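Local coordinates for iron-binding zinc finger CDGSH type domain-containing protein (Magnetospirillum magneticum, PDB 3TBN), which binds two [2Fe-2S] clusters through a tandem pair of CDGSH modules and is a Miner2 homolog of otherwise undetermined role, at residues A[19-24]-A[62-68]; A[29-33]-A[42-46]; A[32-36]-A[68-72]. All coordinates share one frame; numbering follows the deposited sequence.

How the contacts relate
Contact 1 is the partly exposed end of the fold. It is a regular strand pair joined by backbone hydrogen bonds and side-chain packing. Contact 2 is partly buried. It holds no regular strand pair, and backbone bonds bring two cysteines to the same cluster. Contact 3 is the buried centre of the chain. There side-chain donors, not backbone N-H groups, join the loops of the two clusters. F68 ends the strand pair of contact 1 and starts the 68-72 loop of contact 3. W32 and C33 belong to both contacts 2 and 3. P42 packs on Y20 and F68, and so ties contact 2 to contact 1.

Contact 1 (A[19-24]-A[62-68]); sequences PYPVTV and KAGTAYF
With F68 CG and V24 CG1 both anti to their own carbonyl carbons (chi1 -72° and -66°), the ring edge and the methyl meet on the face of the strand pair that the two residues share. V24 CG1 lies 4.0 Å from F68 CE2. The same methyl also packs on A66 CB. V22 CG2 comes to the ring edge as well, 3.9 Å from F68 CD2. F43 meets the F68 ring edge-to-face from outside the two strands.

The other face carries P21, Y67, T23 and T65. The P21 ring crosses Y67 at a slant, with P21 CG 3.8 Å from Y67 CE2. P21 has no N-H to give, and it sits in a non-hydrogen-bonded pair. A water lies 2.8 Å from T23 OG1. It is unusually close to T65 OG1, so that half of the bridge is less certain.

Y20 with F68, V22 with A66, and V24 with G64 are the hydrogen-bonded pairs. V24 N gives a 2.8 Å bond to G64 O. The return bond from G64 N to V24 O is weak, at 3.4 Å. At the far end P19 reaches the cluster pocket that also holds C69 and C80.

Together 20-24 and 64-68 form a two-stranded antiparallel sheet between distant parts of the chain, probably the single-chain counterpart of the strand-swapped beta cap of dimeric NEET proteins.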
# COMPACT_ATOMS: atom_id res chain seq x y z
N PRO A 19 8.76 0.30 3.83
CA PRO A 19 7.76 1.37 3.77
C PRO A 19 8.19 2.55 2.91
O PRO A 19 9.37 2.74 2.60
CB PRO A 19 7.63 1.79 5.24
CG PRO A 19 8.94 1.44 5.85
CD PRO A 19 9.36 0.18 5.17
N TYR A 20 7.19 3.34 2.52
CA TYR A 20 7.38 4.61 1.85
C TYR A 20 7.04 5.72 2.83
O TYR A 20 5.86 6.00 3.07
CB TYR A 20 6.44 4.71 0.65
CG TYR A 20 6.81 3.86 -0.54
CD1 TYR A 20 7.70 4.32 -1.50
CD2 TYR A 20 6.24 2.60 -0.72
CE1 TYR A 20 8.03 3.55 -2.60
CE2 TYR A 20 6.57 1.82 -1.82
CZ TYR A 20 7.45 2.30 -2.76
OH TYR A 20 7.77 1.53 -3.85
N PRO A 21 8.05 6.38 3.40
CA PRO A 21 7.77 7.49 4.31
C PRO A 21 7.29 8.69 3.52
O PRO A 21 7.89 9.04 2.50
CB PRO A 21 9.14 7.78 4.96
CG PRO A 21 10.02 6.63 4.57
CD PRO A 21 9.49 6.10 3.29
N VAL A 22 6.23 9.32 3.99
CA VAL A 22 5.71 10.51 3.34
C VAL A 22 5.26 11.49 4.40
O VAL A 22 4.56 11.12 5.33
CB VAL A 22 4.51 10.20 2.43
CG1 VAL A 22 4.03 11.47 1.74
CG2 VAL A 22 4.86 9.12 1.40
N THR A 23 5.69 12.74 4.28
CA THR A 23 5.19 13.79 5.15
C THR A 23 3.77 14.11 4.70
O THR A 23 3.55 14.43 3.54
CB THR A 23 6.08 15.04 5.06
OG1 THR A 23 7.42 14.69 5.42
CG2 THR A 23 5.56 16.13 5.99
N VAL A 24 2.82 13.99 5.62
CA VAL A 24 1.41 14.20 5.31
C VAL A 24 0.86 15.44 6.00
O VAL A 24 1.37 15.89 7.03
CB VAL A 24 0.55 12.96 5.68
CG1 VAL A 24 0.93 11.77 4.80
CG2 VAL A 24 0.69 12.62 7.17
N LYS A 62 -3.36 14.74 12.13
CA LYS A 62 -2.35 15.78 12.27
C LYS A 62 -1.17 15.57 11.32
O LYS A 62 -0.99 14.50 10.75
CB LYS A 62 -1.86 15.85 13.73
CG LYS A 62 -1.37 14.54 14.31
CD LYS A 62 -1.07 14.70 15.80
CE LYS A 62 -0.18 13.58 16.32
NZ LYS A 62 0.25 13.84 17.72
N ALA A 63 -0.39 16.63 11.14
CA ALA A 63 0.77 16.59 10.28
C ALA A 63 1.83 15.70 10.89
O ALA A 63 1.96 15.62 12.11
CB ALA A 63 1.32 17.99 10.07
N GLY A 64 2.60 15.03 10.04
CA GLY A 64 3.65 14.15 10.50
C GLY A 64 4.15 13.28 9.37
O GLY A 64 3.80 13.50 8.21
N THR A 65 4.97 12.29 9.70
CA THR A 65 5.42 11.32 8.71
C THR A 65 4.59 10.06 8.83
O THR A 65 4.47 9.48 9.90
CB THR A 65 6.90 10.96 8.92
OG1 THR A 65 7.71 12.14 8.83
CG2 THR A 65 7.35 9.96 7.86
N ALA A 66 3.99 9.65 7.71
CA ALA A 66 3.31 8.36 7.62
C ALA A 66 4.20 7.40 6.85
O ALA A 66 4.69 7.71 5.77
CB ALA A 66 1.98 8.52 6.91
N TYR A 67 4.42 6.22 7.42
CA TYR A 67 5.17 5.16 6.77
C TYR A 67 4.17 4.23 6.09
O TYR A 67 3.64 3.30 6.69
CB TYR A 67 6.04 4.42 7.79
CG TYR A 67 7.16 5.28 8.31
CD1 TYR A 67 6.93 6.23 9.29
CD2 TYR A 67 8.44 5.16 7.80
CE1 TYR A 67 7.95 7.04 9.76
CE2 TYR A 67 9.48 5.95 8.27
CZ TYR A 67 9.22 6.89 9.25
OH TYR A 67 10.25 7.68 9.71
N PHE A 68 3.89 4.53 4.83
CA PHE A 68 2.94 3.74 4.06
C PHE A 68 3.55 2.40 3.67
O PHE A 68 4.74 2.30 3.38
CB PHE A 68 2.51 4.51 2.81
CG PHE A 68 1.61 5.67 3.09
CD1 PHE A 68 0.27 5.47 3.40
CD2 PHE A 68 2.09 6.97 3.04
CE1 PHE A 68 -0.57 6.55 3.64
CE2 PHE A 68 1.25 8.04 3.28
CZ PHE A 68 -0.07 7.83 3.59
O HOH W 1 7.70 14.54 8.20

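Contact 2 (A[29-33]-A[42-46]); sequences TYHWC and PFCDG. With FES (Fe2/s2 (inorganic) cluster), chain B.
C33 and C44 lie next to each other across the two backbones, and their sulfurs bind the two irons of one cluster. C33 SG binds one iron (FE2) at 2.4 Å. C44 SG binds the other (FE1) at 2.3 Å. Both sulfurs stand anti to their own backbone N (chi1 176° and 178°), and this turns each toward its iron.

Two backbone bonds set this spacing. C33 N donates to P42 O, and C44 N donates to H31 O at 2.9 Å. They flank a single bridge between W32 and F43. H31 O also takes a CA-H contact from F43 CA, 3.3 Å away, and lies at the edge of the F43 ring. A cis peptide bond precedes P42, whose CG sits over the centre of one F43 face. P42 O is close to the W32 indole as well, 3.4 Å from W32 CD1.

Farther from the cluster, the Y30 and F43 side chains lie side by side and point the same way. Their planes differ by 34°, and Y30 CD1 is 3.7 Å from F43 CE2. The Y30 hydroxyl is hydrogen-bonded to E25 N.

Past C44 the chain turns back toward the C44 sulfur. G46 N donates to C44 SG over 3.5 Å. This N-H probably draws some charge from the sulfur. D45 OD1 is hydrogen-bonded to S47 OG, and D45 OD2 to K39 N.

C35 joins C33 on its iron, and H48 ND1 joins C44 on the other. This is the three-cysteine, one-histidine [2Fe-2S] site that defines the CDGSH family.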
# COMPACT_ATOMS: atom_id res chain seq x y z
N THR A 29 -6.85 13.86 2.40
CA THR A 29 -7.03 12.44 2.15
C THR A 29 -6.04 11.94 1.11
O THR A 29 -5.94 12.48 0.00
CB THR A 29 -8.47 12.15 1.68
OG1 THR A 29 -9.40 12.63 2.66
CG2 THR A 29 -8.67 10.66 1.47
N TYR A 30 -5.31 10.90 1.50
CA TYR A 30 -4.35 10.20 0.65
C TYR A 30 -4.95 8.87 0.23
O TYR A 30 -5.68 8.24 0.99
CB TYR A 30 -3.03 9.98 1.42
CG TYR A 30 -2.39 11.29 1.81
CD1 TYR A 30 -1.40 11.86 1.02
CD2 TYR A 30 -2.82 11.99 2.93
CE1 TYR A 30 -0.85 13.08 1.34
CE2 TYR A 30 -2.27 13.21 3.26
CZ TYR A 30 -1.29 13.76 2.46
OH TYR A 30 -0.76 14.98 2.79
N HIS A 31 -4.64 8.43 -0.97
CA HIS A 31 -5.19 7.20 -1.50
C HIS A 31 -4.06 6.22 -1.71
O HIS A 31 -3.29 6.33 -2.66
CB HIS A 31 -5.98 7.49 -2.77
CG HIS A 31 -7.06 8.51 -2.55
ND1 HIS A 31 -8.32 8.17 -2.11
CD2 HIS A 31 -7.05 9.86 -2.64
CE1 HIS A 31 -9.05 9.26 -1.97
NE2 HIS A 31 -8.30 10.30 -2.29
N TRP A 32 -3.94 5.29 -0.78
CA TRP A 32 -2.85 4.32 -0.77
C TRP A 32 -3.08 3.23 -1.80
O TRP A 32 -4.18 2.66 -1.88
CB TRP A 32 -2.78 3.69 0.62
CG TRP A 32 -1.77 2.60 0.77
CD1 TRP A 32 -0.42 2.73 0.78
CD2 TRP A 32 -2.04 1.21 0.98
NE1 TRP A 32 0.18 1.51 0.97
CE2 TRP A 32 -0.79 0.55 1.10
CE3 TRP A 32 -3.21 0.45 1.07
CZ2 TRP A 32 -0.69 -0.82 1.32
CZ3 TRP A 32 -3.10 -0.92 1.28
CH2 TRP A 32 -1.85 -1.54 1.40
N CYS A 33 -2.05 2.94 -2.58
CA CYS A 33 -2.07 1.82 -3.50
C CYS A 33 -2.00 0.49 -2.75
O CYS A 33 -1.01 0.18 -2.10
CB CYS A 33 -0.90 1.91 -4.48
SG CYS A 33 -0.78 0.48 -5.59
N PRO A 42 3.76 5.65 -2.74
CA PRO A 42 2.78 4.65 -2.30
C PRO A 42 1.33 4.94 -2.68
O PRO A 42 0.44 4.32 -2.12
CB PRO A 42 2.93 4.70 -0.78
CG PRO A 42 3.22 6.14 -0.52
CD PRO A 42 4.10 6.59 -1.66
N PHE A 43 1.10 5.87 -3.61
CA PHE A 43 -0.25 6.33 -3.90
C PHE A 43 -0.82 5.72 -5.17
O PHE A 43 -0.11 5.45 -6.12
CB PHE A 43 -0.24 7.86 -3.98
CG PHE A 43 0.32 8.49 -2.75
CD1 PHE A 43 1.51 9.19 -2.78
CD2 PHE A 43 -0.32 8.31 -1.53
CE1 PHE A 43 2.04 9.74 -1.61
CE2 PHE A 43 0.21 8.85 -0.37
CZ PHE A 43 1.38 9.57 -0.42
N CYS A 44 -2.14 5.53 -5.15
CA CYS A 44 -2.87 4.97 -6.27
C CYS A 44 -2.77 5.86 -7.50
O CYS A 44 -2.92 7.07 -7.39
CB CYS A 44 -4.34 4.84 -5.85
SG CYS A 44 -5.47 4.22 -7.12
N ASP A 45 -2.53 5.26 -8.66
CA ASP A 45 -2.56 6.01 -9.92
C ASP A 45 -3.54 5.40 -10.91
O ASP A 45 -3.51 5.73 -12.10
CB ASP A 45 -1.15 6.14 -10.54
CG ASP A 45 -0.61 4.84 -11.10
OD1 ASP A 45 -1.29 3.80 -11.00
OD2 ASP A 45 0.53 4.87 -11.64
N GLY A 46 -4.43 4.54 -10.42
CA GLY A 46 -5.45 3.92 -11.25
C GLY A 46 -5.05 2.59 -11.88
O GLY A 46 -5.87 1.95 -12.54
FE1 FES B . -4.87 1.97 -7.38
FE2 FES B . -2.81 0.32 -6.80
S1 FES B . -2.94 1.79 -8.46
S2 FES B . -4.71 0.54 -5.66

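Contact 3 (A[32-36]-A[68-72]); sequences WCACG and FCGCK. With FES (Fe2/s2 (inorganic) cluster), chain C; FES (Fe2/s2 (inorganic) cluster), chain B.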
# COMPACT_ATOMS: atom_id res chain seq x y z
N TRP A 32 -3.94 5.29 -0.78
CA TRP A 32 -2.85 4.32 -0.77
C TRP A 32 -3.08 3.23 -1.80
O TRP A 32 -4.18 2.66 -1.88
CB TRP A 32 -2.78 3.69 0.62
CG TRP A 32 -1.77 2.60 0.77
CD1 TRP A 32 -0.42 2.73 0.78
CD2 TRP A 32 -2.04 1.21 0.98
NE1 TRP A 32 0.18 1.51 0.97
CE2 TRP A 32 -0.79 0.55 1.10
CE3 TRP A 32 -3.21 0.45 1.07
CZ2 TRP A 32 -0.69 -0.82 1.32
CZ3 TRP A 32 -3.10 -0.92 1.28
CH2 TRP A 32 -1.85 -1.54 1.40
N CYS A 33 -2.05 2.94 -2.58
CA CYS A 33 -2.07 1.82 -3.50
C CYS A 33 -2.00 0.49 -2.75
O CYS A 33 -1.01 0.18 -2.10
CB CYS A 33 -0.90 1.91 -4.48
SG CYS A 33 -0.78 0.48 -5.59
N ALA A 34 -3.08 -0.28 -2.83
CA ALA A 34 -3.15 -1.59 -2.21
C ALA A 34 -2.67 -2.70 -3.14
O ALA A 34 -2.42 -3.82 -2.69
CB ALA A 34 -4.58 -1.89 -1.77
N CYS A 35 -2.55 -2.41 -4.43
CA CYS A 35 -2.31 -3.45 -5.42
C CYS A 35 -0.84 -3.64 -5.80
O CYS A 35 -0.48 -4.68 -6.36
CB CYS A 35 -3.14 -3.19 -6.68
SG CYS A 35 -2.57 -1.82 -7.74
N GLY A 36 -0.01 -2.65 -5.51
CA GLY A 36 1.39 -2.70 -5.88
C GLY A 36 1.72 -2.26 -7.30
O GLY A 36 2.89 -2.24 -7.67
N PHE A 68 3.89 4.53 4.83
CA PHE A 68 2.94 3.74 4.06
C PHE A 68 3.55 2.40 3.67
O PHE A 68 4.74 2.30 3.38
CB PHE A 68 2.51 4.51 2.81
CG PHE A 68 1.61 5.67 3.09
CD1 PHE A 68 0.27 5.47 3.40
CD2 PHE A 68 2.09 6.97 3.04
CE1 PHE A 68 -0.57 6.55 3.64
CE2 PHE A 68 1.25 8.04 3.28
CZ PHE A 68 -0.07 7.83 3.59
N CYS A 69 2.72 1.37 3.66
CA CYS A 69 3.19 0.03 3.32
C CYS A 69 3.55 -0.07 1.83
O CYS A 69 2.76 0.29 0.96
CB CYS A 69 2.11 -0.98 3.70
SG CYS A 69 2.41 -2.68 3.16
N GLY A 70 4.76 -0.55 1.56
CA GLY A 70 5.22 -0.79 0.21
C GLY A 70 5.07 -2.23 -0.26
O GLY A 70 5.01 -2.48 -1.47
N CYS A 71 5.02 -3.17 0.68
CA CYS A 71 4.98 -4.59 0.34
C CYS A 71 3.56 -5.06 0.03
O CYS A 71 3.37 -6.11 -0.59
CB CYS A 71 5.58 -5.44 1.47
SG CYS A 71 4.56 -5.59 2.97
N LYS A 72 2.58 -4.26 0.47
CA LYS A 72 1.15 -4.48 0.28
C LYS A 72 0.57 -5.62 1.13
O LYS A 72 -0.59 -5.99 0.97
CB LYS A 72 0.80 -4.64 -1.20
CG LYS A 72 1.42 -3.55 -2.09
CD LYS A 72 1.23 -2.15 -1.51
CE LYS A 72 1.82 -1.08 -2.42
NZ LYS A 72 1.72 0.29 -1.81
FE1 FES C . 6.14 -2.74 6.06
FE2 FES C . 4.39 -3.52 4.12
S1 FES C . 6.19 -2.23 3.88
S2 FES C . 4.30 -3.98 6.29
FE1 FES B . -4.87 1.97 -7.38
FE2 FES B . -2.81 0.32 -6.80
S1 FES B . -2.94 1.79 -8.46
S2 FES B . -4.71 0.54 -5.66
O HOH W 2 -2.94 -5.14 -0.37
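A34 and K72 mark the nearest backbone approach, 5.7 Å between their CA atoms, and the two loops bond through side chains and a water. That water donates to both A34 O and K72 O.

K72 and W32 share most of the contact. The K72 chain bends at chi2 (-46°) and then runs extended to the ammonium group. K72 NZ donates to C33 O at 2.7 Å. It also donates to C69 O at 3.0 Å, and a third bond goes to Q41 OE1. One buried nitrogen thus ties together the first cysteines of both cluster loops, and the carbonyls around it probably help to keep it charged. K72 CG lies beside G36 N, 3.8 Å away; that buried N-H has no partner in the model.

W32 comes past K72 from the opposite direction. W32 NE1 donates to C69 O over 2.9 Å, on a lone pair of the carbonyl and within the plane of the indole. C69 O therefore takes two donors. W32 NE1 and K72 NZ lie 3.4 Å apart and do not bond to each other. Along the same edge of the indole, W32 CZ2 is 3.7 Å from C69 CB. The F68 ring is nearly parallel to the indole but slid off it, so the two meet mainly at their CD1 atoms.

C69 and C71 bind one iron of the second cluster, as C33 and C35 do in the first. The contact joins the Cys-X-Cys loops of two [2Fe-2S] sites in a tandem CDGSH protein.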